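Local coordinates for protein amidohydrolase (Xanthomonas campestris pv. campestris, PDB 4DZH) that probably deaminates adenosine-type nucleosides such as 5'-methylthioadenosine, as a zinc-binding TIM-barrel hydrolase of the ATZ/TRZ family, at residues A69-H81 with L353-G365; A37-L49 with G371-C383. One frame throughout, in Å; residues are numbered along the deposited sequence.

Contact 1: A69-H81 with L353-G365; sequences AALMPGLVNAHTH and LRAATLGGARALG. With ZN (zinc ion), chain E.
The strand that carries the HxH zinc motif of the amidohydrolase TIM barrel lies here against the last turns of helix 349-363, at 66° between the axes of strand 75-80 and helix 353-363. Val-76 is central. Its N-H points nearly straight at Ala-356 O (2.8 Å, 171° at the hydrogen), a helix carbonyl made available where the helix widens into a pi-type turn at 355-359. With CG1 anti to its backbone N (chi1 175°), Val-76 lays that methyl on the Gly-360 backbone, 3.6 Å from Gly-360 C; CG2 rests on Thr-357 O. Leu-364 closes the far end, CD2 on Val-76 CG1 and CD1 4.1 Å from Ala-78 CB. Toward the start of the helix segment, Leu-75 CD2 crosses Thr-357 CG2 obliquely at 3.8 Å and also meets Ala-356 CB and Leu-353 CD1. Thr-357 keeps its hydroxyl inside the helix, bonding Leu-353 O (2.9 Å), and turns CG2 to the strand backbone, 3.6 Å from Gly-74 O and also near Pro-73 O. Water 1 sits between Val-76 O and Ala-355 O, within hydrogen-bonding distance of both. Farther along the strand, His-79 NE2 (2.1 Å) and His-81 NE2 (2.0 Å) bind zinc with water 2, His-228 and Asp-316. The contact is buried and mostly apolar, and its one direct backbone bond satisfies the N-H of Val-76 just before the metal ligands.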
loop_
_atom_site.group_PDB
_atom_site.type_symbol
_atom_site.label_atom_id
_atom_site.label_comp_id
_atom_site.label_asym_id
_atom_site.label_seq_id
_atom_site.Cartn_x
_atom_site.Cartn_y
_atom_site.Cartn_z
ATOM N N ALA A 69 -2.572 10.035 19.580
ATOM C CA ALA A 69 -2.163 10.309 18.192
ATOM C C ALA A 69 -0.700 10.672 18.131
ATOM O O ALA A 69 -0.153 11.198 19.117
ATOM C CB ALA A 69 -2.986 11.468 17.597
ATOM N N ALA A 70 -0.087 10.449 16.960
ATOM C CA ALA A 70 1.200 11.064 16.607
ATOM C C ALA A 70 0.905 12.358 15.878
ATOM O O ALA A 70 0.025 12.419 15.024
ATOM C CB ALA A 70 1.988 10.155 15.695
ATOM N N LEU A 71 1.633 13.422 16.215
ATOM C CA LEU A 71 1.561 14.680 15.479
ATOM C C LEU A 71 2.857 14.827 14.681
ATOM O O LEU A 71 3.951 14.698 15.236
ATOM C CB LEU A 71 1.377 15.858 16.464
ATOM C CG LEU A 71 1.206 17.265 15.870
ATOM C CD1 LEU A 71 -0.026 17.466 15.021
ATOM C CD2 LEU A 71 1.178 18.284 17.027
ATOM N N MET A 72 2.727 15.021 13.374
ATOM C CA MET A 72 3.879 15.138 12.469
ATOM C C MET A 72 3.588 16.261 11.450
ATOM O O MET A 72 2.443 16.739 11.337
ATOM C CB MET A 72 4.089 13.807 11.741
ATOM C CG MET A 72 2.976 13.468 10.801
ATOM S SD MET A 72 3.226 11.836 10.085
ATOM C CE MET A 72 2.114 12.002 8.691
ATOM N N PRO A 73 4.623 16.708 10.700
ATOM C CA PRO A 73 4.379 17.680 9.617
ATOM C C PRO A 73 3.518 17.044 8.538
ATOM O O PRO A 73 3.570 15.816 8.374
ATOM C CB PRO A 73 5.778 17.929 9.044
ATOM C CG PRO A 73 6.767 17.502 10.135
ATOM C CD PRO A 73 6.045 16.303 10.766
ATOM N N GLY A 74 2.756 17.888 7.833
ATOM C CA GLY A 74 2.015 17.378 6.690
ATOM C C GLY A 74 2.943 16.710 5.698
ATOM O O GLY A 74 4.100 17.081 5.502
ATOM N N LEU A 75 2.455 15.664 5.071
ATOM C CA LEU A 75 3.187 15.043 3.990
ATOM C C LEU A 75 3.203 15.934 2.765
ATOM O O LEU A 75 2.239 16.647 2.435
ATOM C CB LEU A 75 2.559 13.706 3.653
ATOM C CG LEU A 75 2.500 12.731 4.844
ATOM C CD1 LEU A 75 1.824 11.421 4.451
ATOM C CD2 LEU A 75 3.880 12.490 5.554
ATOM N N VAL A 76 4.326 15.895 2.062
ATOM C CA VAL A 76 4.540 16.714 0.883
ATOM C C VAL A 76 4.614 15.801 -0.324
ATOM O O VAL A 76 5.553 14.968 -0.450
ATOM C CB VAL A 76 5.836 17.544 1.048
ATOM C CG1 VAL A 76 6.144 18.318 -0.245
ATOM C CG2 VAL A 76 5.720 18.506 2.245
ATOM N N ASN A 77 3.564 15.853 -1.151
ATOM C CA ASN A 77 3.490 15.007 -2.319
ATOM C C ASN A 77 4.196 15.747 -3.439
ATOM O O ASN A 77 3.649 16.674 -4.022
ATOM C CB ASN A 77 2.003 14.745 -2.673
ATOM C CG ASN A 77 1.827 13.738 -3.821
ATOM O OD1 ASN A 77 2.725 13.554 -4.695
ATOM N ND2 ASN A 77 0.645 13.106 -3.882
ATOM N N ALA A 78 5.423 15.333 -3.722
ATOM C CA ALA A 78 6.317 16.152 -4.540
ATOM C C ALA A 78 6.186 15.917 -6.040
ATOM O O ALA A 78 7.055 16.398 -6.815
ATOM C CB ALA A 78 7.789 15.920 -4.057
ATOM N N HIS A 79 5.135 15.214 -6.494
ATOM C CA HIS A 79 4.848 15.118 -7.928
ATOM C C HIS A 79 3.411 14.726 -8.213
ATOM O O HIS A 79 3.040 13.574 -8.054
ATOM C CB HIS A 79 5.752 14.094 -8.624
ATOM C CG HIS A 79 5.579 14.085 -10.117
ATOM N ND1 HIS A 79 5.865 15.186 -10.898
ATOM C CD2 HIS A 79 5.078 13.151 -10.963
ATOM C CE1 HIS A 79 5.616 14.902 -12.168
ATOM N NE2 HIS A 79 5.137 13.671 -12.243
ATOM N N THR A 80 2.600 15.704 -8.631
ATOM C CA THR A 80 1.193 15.409 -8.936
ATOM C C THR A 80 0.748 15.895 -10.313
ATOM O O THR A 80 1.287 16.849 -10.881
ATOM C CB THR A 80 0.230 16.027 -7.885
ATOM O OG1 THR A 80 0.471 17.450 -7.796
ATOM C CG2 THR A 80 0.498 15.384 -6.508
ATOM N N HIS A 81 -0.287 15.240 -10.842
ATOM C CA HIS A 81 -1.059 15.724 -11.987
ATOM C C HIS A 81 -2.501 15.627 -11.507
ATOM O O HIS A 81 -3.238 14.724 -11.904
ATOM C CB HIS A 81 -0.857 14.843 -13.238
ATOM C CG HIS A 81 0.578 14.640 -13.633
ATOM N ND1 HIS A 81 1.381 15.680 -14.066
ATOM C CD2 HIS A 81 1.342 13.524 -13.677
ATOM C CE1 HIS A 81 2.585 15.213 -14.355
ATOM N NE2 HIS A 81 2.595 13.913 -14.097
ATOM N N LEU A 353 10.324 8.758 6.181
ATOM C CA LEU A 353 9.452 9.813 6.663
ATOM C C LEU A 353 10.088 11.200 6.424
ATOM O O LEU A 353 9.378 12.172 6.089
ATOM C CB LEU A 353 9.060 9.590 8.134
ATOM C CG LEU A 353 7.960 10.576 8.572
ATOM C CD1 LEU A 353 6.607 10.294 7.878
ATOM C CD2 LEU A 353 7.755 10.481 10.070
ATOM N N ARG A 354 11.415 11.266 6.557
ATOM C CA ARG A 354 12.128 12.517 6.271
ATOM C C ARG A 354 11.911 12.949 4.817
ATOM O O ARG A 354 11.594 14.106 4.561
ATOM C CB ARG A 354 13.620 12.345 6.568
ATOM C CG ARG A 354 14.450 13.660 6.451
ATOM C CD ARG A 354 15.831 13.446 7.055
ATOM N NE ARG A 354 16.743 14.619 6.977
ATOM C CZ ARG A 354 16.787 15.558 7.922
ATOM N NH1 ARG A 354 15.938 15.480 8.945
ATOM N NH2 ARG A 354 17.683 16.589 7.853
ATOM N N ALA A 355 12.073 12.015 3.881
ATOM C CA ALA A 355 11.847 12.273 2.464
ATOM C C ALA A 355 10.423 12.777 2.208
ATOM O O ALA A 355 10.206 13.730 1.436
ATOM C CB ALA A 355 12.168 11.062 1.634
ATOM N N ALA A 356 9.444 12.129 2.855
ATOM C CA ALA A 356 8.041 12.490 2.691
ATOM C C ALA A 356 7.648 13.869 3.231
ATOM O O ALA A 356 6.549 14.385 2.917
ATOM C CB ALA A 356 7.159 11.423 3.365
ATOM N N THR A 357 8.520 14.494 4.043
ATOM C CA THR A 357 8.167 15.767 4.657
ATOM C C THR A 357 9.228 16.792 4.290
ATOM O O THR A 357 9.052 17.528 3.324
ATOM C CB THR A 357 8.043 15.645 6.197
ATOM O OG1 THR A 357 9.208 14.969 6.733
ATOM C CG2 THR A 357 6.746 14.861 6.529
ATOM N N LEU A 358 10.326 16.788 5.042
ATOM C CA LEU A 358 11.420 17.740 4.839
ATOM C C LEU A 358 12.084 17.575 3.470
ATOM O O LEU A 358 12.462 18.593 2.854
ATOM C CB LEU A 358 12.464 17.580 5.940
ATOM C CG LEU A 358 13.530 18.688 5.933
ATOM C CD1 LEU A 358 12.903 20.067 6.125
ATOM C CD2 LEU A 358 14.541 18.339 6.990
ATOM N N GLY A 359 12.241 16.339 2.958
ATOM C CA GLY A 359 12.815 16.156 1.621
ATOM C C GLY A 359 11.949 16.820 0.542
ATOM O O GLY A 359 12.416 17.532 -0.366
ATOM N N GLY A 360 10.648 16.605 0.631
ATOM C CA GLY A 360 9.738 17.281 -0.272
ATOM C C GLY A 360 9.750 18.789 -0.087
ATOM O O GLY A 360 9.750 19.510 -1.068
ATOM N N ALA A 361 9.761 19.252 1.156
ATOM C CA ALA A 361 9.810 20.682 1.466
ATOM C C ALA A 361 10.991 21.311 0.738
ATOM O O ALA A 361 10.833 22.303 0.019
ATOM C CB ALA A 361 9.944 20.907 2.943
ATOM N N ARG A 362 12.160 20.688 0.895
ATOM C CA ARG A 362 13.391 21.182 0.268
ATOM C C ARG A 362 13.359 21.119 -1.257
ATOM O O ARG A 362 13.894 22.020 -1.937
ATOM C CB ARG A 362 14.585 20.403 0.784
ATOM C CG ARG A 362 14.926 20.762 2.217
ATOM C CD ARG A 362 16.028 19.871 2.767
ATOM N NE ARG A 362 16.385 20.269 4.129
ATOM C CZ ARG A 362 17.306 19.650 4.871
ATOM N NH1 ARG A 362 17.981 18.617 4.379
ATOM N NH2 ARG A 362 17.587 20.084 6.092
ATOM N N ALA A 363 12.747 20.064 -1.802
ATOM C CA ALA A 363 12.656 19.933 -3.265
ATOM C C ALA A 363 11.831 21.063 -3.874
ATOM O O ALA A 363 12.075 21.486 -5.006
ATOM C CB ALA A 363 12.038 18.576 -3.626
ATOM N N LEU A 364 10.845 21.564 -3.140
ATOM C CA LEU A 364 9.933 22.565 -3.679
ATOM C C LEU A 364 10.394 23.973 -3.319
ATOM O O LEU A 364 9.778 24.947 -3.728
ATOM C CB LEU A 364 8.499 22.347 -3.152
ATOM C CG LEU A 364 7.624 21.288 -3.847
ATOM C CD1 LEU A 364 8.334 19.940 -3.965
ATOM C CD2 LEU A 364 6.318 21.115 -3.062
ATOM N N GLY A 365 11.498 24.085 -2.576
ATOM C CA GLY A 365 11.982 25.386 -2.129
ATOM C C GLY A 365 11.261 25.948 -0.911
ATOM O O GLY A 365 11.342 27.166 -0.607
HETATM ZN ZN ZN E . 4.272 12.875 -13.947
HETATM O O HOH W 1 8.284 14.372 -0.530
HETATM O O HOH W 2 4.883 11.131 -14.771
#

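Contact 2: A37-L49 with G371-C383; sequences AVAVSNGVIVAVL and GSIEVGKQADLVC
Ile-45 fills the apolar centre between the hairpin 37-49 and the turn-rich segment 371-383. Its CG1, anti to the carbonyl carbon (chi1 -58°), carries CD1 inward to Ile-373 CG2 at 4.0 Å and to Leu-381 CD2, while CG1 itself passes alongside Ala-379. Ile-373 CG2 is shared: Val-48 CG2 meets it at 3.6 Å, the two side chains crossing at about a right angle, and Val-38 CG2 touches it from the neighbouring strand. Val-38 CG1 and Leu-381 CD1 meet tip to tip, and Val-40 CG1 presses on Ala-379 CB at 3.5 Å. Further out, Val-375 sets CG2 against Val-46 O and Ala-47 N, at the classic beta bulge these two residues form opposite Ala-39.

Three backbone bonds run along the polar edge. Ile-45 N gives a nearly straight bond to Lys-377 O (2.8 Å, 175°), and Gly-376 N, in the type II turn from Glu-374 to Lys-377, reaches Ile-45 O at 2.8 Å. Ala-379 N, at the centre of an inverse gamma turn, bonds Gly-43 O (2.9 Å). Val-44 and Gln-378 form a single beta bridge. Lys-377 NZ bonds Ser-372 OG, which in turn bonds Glu-374 OE2.

Helix 51-57 packs on Ala-37, Ala-47 and Leu-49, strand 16-20 pairs with strand 36-41, and Leu-71 of strand 69-80 touches Val-38 and Leu-381.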
loop_
_atom_site.group_PDB
_atom_site.type_symbol
_atom_site.label_atom_id
_atom_site.label_comp_id
_atom_site.label_asym_id
_atom_site.label_seq_id
_atom_site.Cartn_x
_atom_site.Cartn_y
_atom_site.Cartn_z
ATOM N N ALA A 37 3.413 18.922 23.152
ATOM C CA ALA A 37 2.412 19.802 22.567
ATOM C C ALA A 37 3.068 20.807 21.635
ATOM O O ALA A 37 4.284 21.052 21.719
ATOM C CB ALA A 37 1.643 20.540 23.674
ATOM N N VAL A 38 2.268 21.390 20.746
ATOM C CA VAL A 38 2.769 22.351 19.779
ATOM C C VAL A 38 1.885 23.552 19.849
ATOM O O VAL A 38 0.673 23.455 19.683
ATOM C CB VAL A 38 2.753 21.769 18.317
ATOM C CG1 VAL A 38 3.130 22.851 17.279
ATOM C CG2 VAL A 38 3.712 20.642 18.237
ATOM N N ALA A 39 2.480 24.699 20.143
ATOM C CA ALA A 39 1.695 25.921 20.193
ATOM C C ALA A 39 1.830 26.671 18.879
ATOM O O ALA A 39 2.898 26.690 18.263
ATOM C CB ALA A 39 2.127 26.820 21.377
ATOM N N VAL A 40 0.743 27.323 18.476
ATOM C CA VAL A 40 0.661 27.966 17.172
ATOM C C VAL A 40 -0.006 29.310 17.342
ATOM O O VAL A 40 -0.993 29.436 18.083
ATOM C CB VAL A 40 -0.204 27.077 16.197
ATOM C CG1 VAL A 40 -0.267 27.711 14.817
ATOM C CG2 VAL A 40 0.350 25.644 16.108
ATOM N N SER A 41 0.561 30.351 16.711
ATOM C CA SER A 41 -0.078 31.678 16.689
ATOM C C SER A 41 0.113 32.237 15.294
ATOM O O SER A 41 1.203 32.136 14.733
ATOM C CB SER A 41 0.553 32.652 17.696
ATOM O OG SER A 41 0.286 32.229 19.020
ATOM N N ASN A 42 -0.937 32.839 14.735
ATOM C CA ASN A 42 -0.826 33.457 13.416
ATOM C C ASN A 42 -0.322 32.478 12.388
ATOM O O ASN A 42 0.408 32.839 11.454
ATOM C CB ASN A 42 0.026 34.748 13.499
ATOM C CG ASN A 42 -0.545 35.700 14.480
ATOM O OD1 ASN A 42 -0.108 35.768 15.628
ATOM N ND2 ASN A 42 -1.593 36.406 14.073
ATOM N N GLY A 43 -0.764 31.206 12.520
ATOM C CA GLY A 43 -0.379 30.206 11.545
ATOM C C GLY A 43 1.029 29.688 11.709
ATOM O O GLY A 43 1.502 28.884 10.923
ATOM N N VAL A 44 1.755 30.222 12.693
ATOM C CA VAL A 44 3.171 29.869 12.834
ATOM C C VAL A 44 3.411 29.044 14.097
ATOM O O VAL A 44 2.736 29.276 15.124
ATOM C CB VAL A 44 4.028 31.167 12.925
ATOM C CG1 VAL A 44 5.456 30.901 13.335
ATOM C CG2 VAL A 44 4.034 31.891 11.567
ATOM N N ILE A 45 4.320 28.074 14.026
ATOM C CA ILE A 45 4.676 27.290 15.204
ATOM C C ILE A 45 5.499 28.181 16.156
ATOM O O ILE A 45 6.541 28.668 15.755
ATOM C CB ILE A 45 5.508 26.046 14.828
ATOM C CG1 ILE A 45 4.705 25.181 13.828
ATOM C CG2 ILE A 45 5.957 25.327 16.091
ATOM C CD1 ILE A 45 5.414 23.930 13.284
ATOM N N VAL A 46 5.049 28.357 17.400
ATOM C CA VAL A 46 5.756 29.220 18.344
ATOM C C VAL A 46 6.409 28.440 19.500
ATOM O O VAL A 46 7.148 29.014 20.312
ATOM C CB VAL A 46 4.840 30.351 18.898
ATOM C CG1 VAL A 46 4.425 31.283 17.750
ATOM C CG2 VAL A 46 3.616 29.806 19.659
ATOM N N ALA A 47 6.157 27.135 19.566
ATOM C CA ALA A 47 6.722 26.317 20.633
ATOM C C ALA A 47 6.441 24.835 20.418
ATOM O O ALA A 47 5.368 24.471 19.916
ATOM C CB ALA A 47 6.150 26.733 21.979
ATOM N N VAL A 48 7.412 24.005 20.821
ATOM C CA VAL A 48 7.293 22.536 20.834
ATOM C C VAL A 48 7.910 22.038 22.152
ATOM O O VAL A 48 9.114 22.207 22.380
ATOM C CB VAL A 48 8.095 21.867 19.684
ATOM C CG1 VAL A 48 7.799 20.371 19.625
ATOM C CG2 VAL A 48 7.836 22.539 18.335
ATOM N N LEU A 49 7.118 21.418 23.020
ATOM C CA LEU A 49 7.596 21.205 24.375
ATOM C C LEU A 49 6.729 20.189 25.089
ATOM O O LEU A 49 5.632 19.879 24.622
ATOM C CB LEU A 49 7.601 22.564 25.113
ATOM C CG LEU A 49 6.290 23.195 25.597
ATOM C CD1 LEU A 49 6.643 24.375 26.527
ATOM C CD2 LEU A 49 5.401 23.690 24.488
ATOM N N GLY A 371 7.897 21.201 6.711
ATOM C CA GLY A 371 8.640 19.947 6.626
ATOM C C GLY A 371 9.176 19.429 7.947
ATOM O O GLY A 371 9.656 18.288 8.017
ATOM N N SER A 372 9.168 20.287 8.979
ATOM C CA SER A 372 9.565 19.855 10.308
ATOM C C SER A 372 8.818 20.682 11.334
ATOM O O SER A 372 8.255 21.726 10.988
ATOM C CB SER A 372 11.078 20.012 10.487
ATOM O OG SER A 372 11.462 21.348 10.171
ATOM N N ILE A 373 8.729 20.174 12.563
ATOM C CA ILE A 373 8.031 20.886 13.631
ATOM C C ILE A 373 9.087 21.632 14.426
ATOM O O ILE A 373 9.668 21.106 15.393
ATOM C CB ILE A 373 7.197 19.940 14.542
ATOM C CG1 ILE A 373 6.339 19.011 13.639
ATOM C CG2 ILE A 373 6.342 20.760 15.520
ATOM C CD1 ILE A 373 5.337 18.132 14.423
ATOM N N GLU A 374 9.365 22.844 13.962
ATOM C CA GLU A 374 10.394 23.705 14.555
ATOM C C GLU A 374 9.781 25.090 14.683
ATOM O O GLU A 374 9.001 25.512 13.822
ATOM C CB GLU A 374 11.617 23.750 13.664
ATOM C CG GLU A 374 12.322 22.398 13.481
ATOM C CD GLU A 374 13.612 22.534 12.694
ATOM O OE1 GLU A 374 14.616 22.999 13.275
ATOM O OE2 GLU A 374 13.648 22.231 11.480
ATOM N N VAL A 375 10.113 25.785 15.767
ATOM C CA VAL A 375 9.636 27.153 15.979
ATOM C C VAL A 375 9.956 28.015 14.756
ATOM O O VAL A 375 11.077 27.983 14.202
ATOM C CB VAL A 375 10.246 27.764 17.282
ATOM C CG1 VAL A 375 9.967 29.275 17.351
ATOM C CG2 VAL A 375 9.739 27.060 18.514
ATOM N N GLY A 376 8.946 28.759 14.294
ATOM C CA GLY A 376 9.109 29.664 13.184
ATOM C C GLY A 376 8.601 29.162 11.864
ATOM O O GLY A 376 8.412 29.924 10.903
ATOM N N LYS A 377 8.415 27.844 11.785
ATOM C CA LYS A 377 7.865 27.279 10.571
ATOM C C LYS A 377 6.344 27.365 10.575
ATOM O O LYS A 377 5.711 27.525 11.616
ATOM C CB LYS A 377 8.314 25.831 10.385
ATOM C CG LYS A 377 9.782 25.654 10.048
ATOM C CD LYS A 377 10.003 24.404 9.200
ATOM C CE LYS A 377 11.449 24.291 8.728
ATOM N NZ LYS A 377 11.701 22.982 7.966
ATOM N N GLN A 378 5.762 27.227 9.387
ATOM C CA GLN A 378 4.304 27.220 9.242
ATOM C C GLN A 378 3.693 25.980 9.878
ATOM O O GLN A 378 4.286 24.894 9.849
ATOM C CB GLN A 378 3.948 27.215 7.754
ATOM C CG GLN A 378 4.387 28.477 6.991
ATOM C CD GLN A 378 3.635 29.716 7.423
ATOM O OE1 GLN A 378 2.430 29.833 7.213
ATOM N NE2 GLN A 378 4.352 30.668 8.002
ATOM N N ALA A 379 2.515 26.159 10.456
ATOM C CA ALA A 379 1.839 25.085 11.177
ATOM C C ALA A 379 1.056 24.194 10.207
ATOM O O ALA A 379 -0.169 24.200 10.203
ATOM C CB ALA A 379 0.927 25.649 12.226
ATOM N N ASP A 380 1.795 23.488 9.361
ATOM C CA ASP A 380 1.229 22.423 8.509
ATOM C C ASP A 380 1.471 21.093 9.252
ATOM O O ASP A 380 2.609 20.565 9.271
ATOM C CB ASP A 380 1.946 22.364 7.170
ATOM C CG ASP A 380 1.693 23.601 6.257
ATOM O OD1 ASP A 380 1.193 24.661 6.690
ATOM O OD2 ASP A 380 2.002 23.456 5.040
ATOM N N LEU A 381 0.409 20.570 9.849
ATOM C CA LEU A 381 0.518 19.499 10.842
ATOM C C LEU A 381 -0.573 18.470 10.634
ATOM O O LEU A 381 -1.678 18.823 10.178
ATOM C CB LEU A 381 0.361 20.074 12.244
ATOM C CG LEU A 381 1.366 21.177 12.577
ATOM C CD1 LEU A 381 0.992 21.881 13.858
ATOM C CD2 LEU A 381 2.734 20.559 12.683
ATOM N N VAL A 382 -0.249 17.248 11.024
ATOM C CA VAL A 382 -1.179 16.116 10.904
ATOM C C VAL A 382 -1.160 15.273 12.187
ATOM O O VAL A 382 -0.083 14.932 12.706
ATOM C CB VAL A 382 -0.777 15.256 9.683
ATOM C CG1 VAL A 382 -1.678 13.980 9.641
ATOM C CG2 VAL A 382 -0.973 16.059 8.413
ATOM N N CYS A 383 -2.362 14.901 12.643
ATOM C CA CYS A 383 -2.545 13.939 13.744
ATOM C C CYS A 383 -2.895 12.598 13.112
ATOM O O CYS A 383 -3.850 12.531 12.338
ATOM C CB CYS A 383 -3.691 14.364 14.663
ATOM S SG CYS A 383 -3.166 15.623 15.862
#

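In the fold
Contact 1 is wholly buried, its centre about 7 Å from the centre of the chain; contact 2, its centre about 20 Å from that point, is partly open to solvent. They meet on one sheet: strands 69-80 and 381-385 are antiparallel neighbours, with probable hydrogen bonds Met-72 O to Val-382 N and Gly-74 N to Asp-380 O. In sequence, both segments of contact 1 fall between those of contact 2. Contact 1 joins a barrel strand to a helix, close to the zinc; contact 2 joins the small N-terminal sheet to the turns between helix 349-363 and strand 381-385, and to the start of that strand, away from the annotated sites, and relies on more direct backbone bonds.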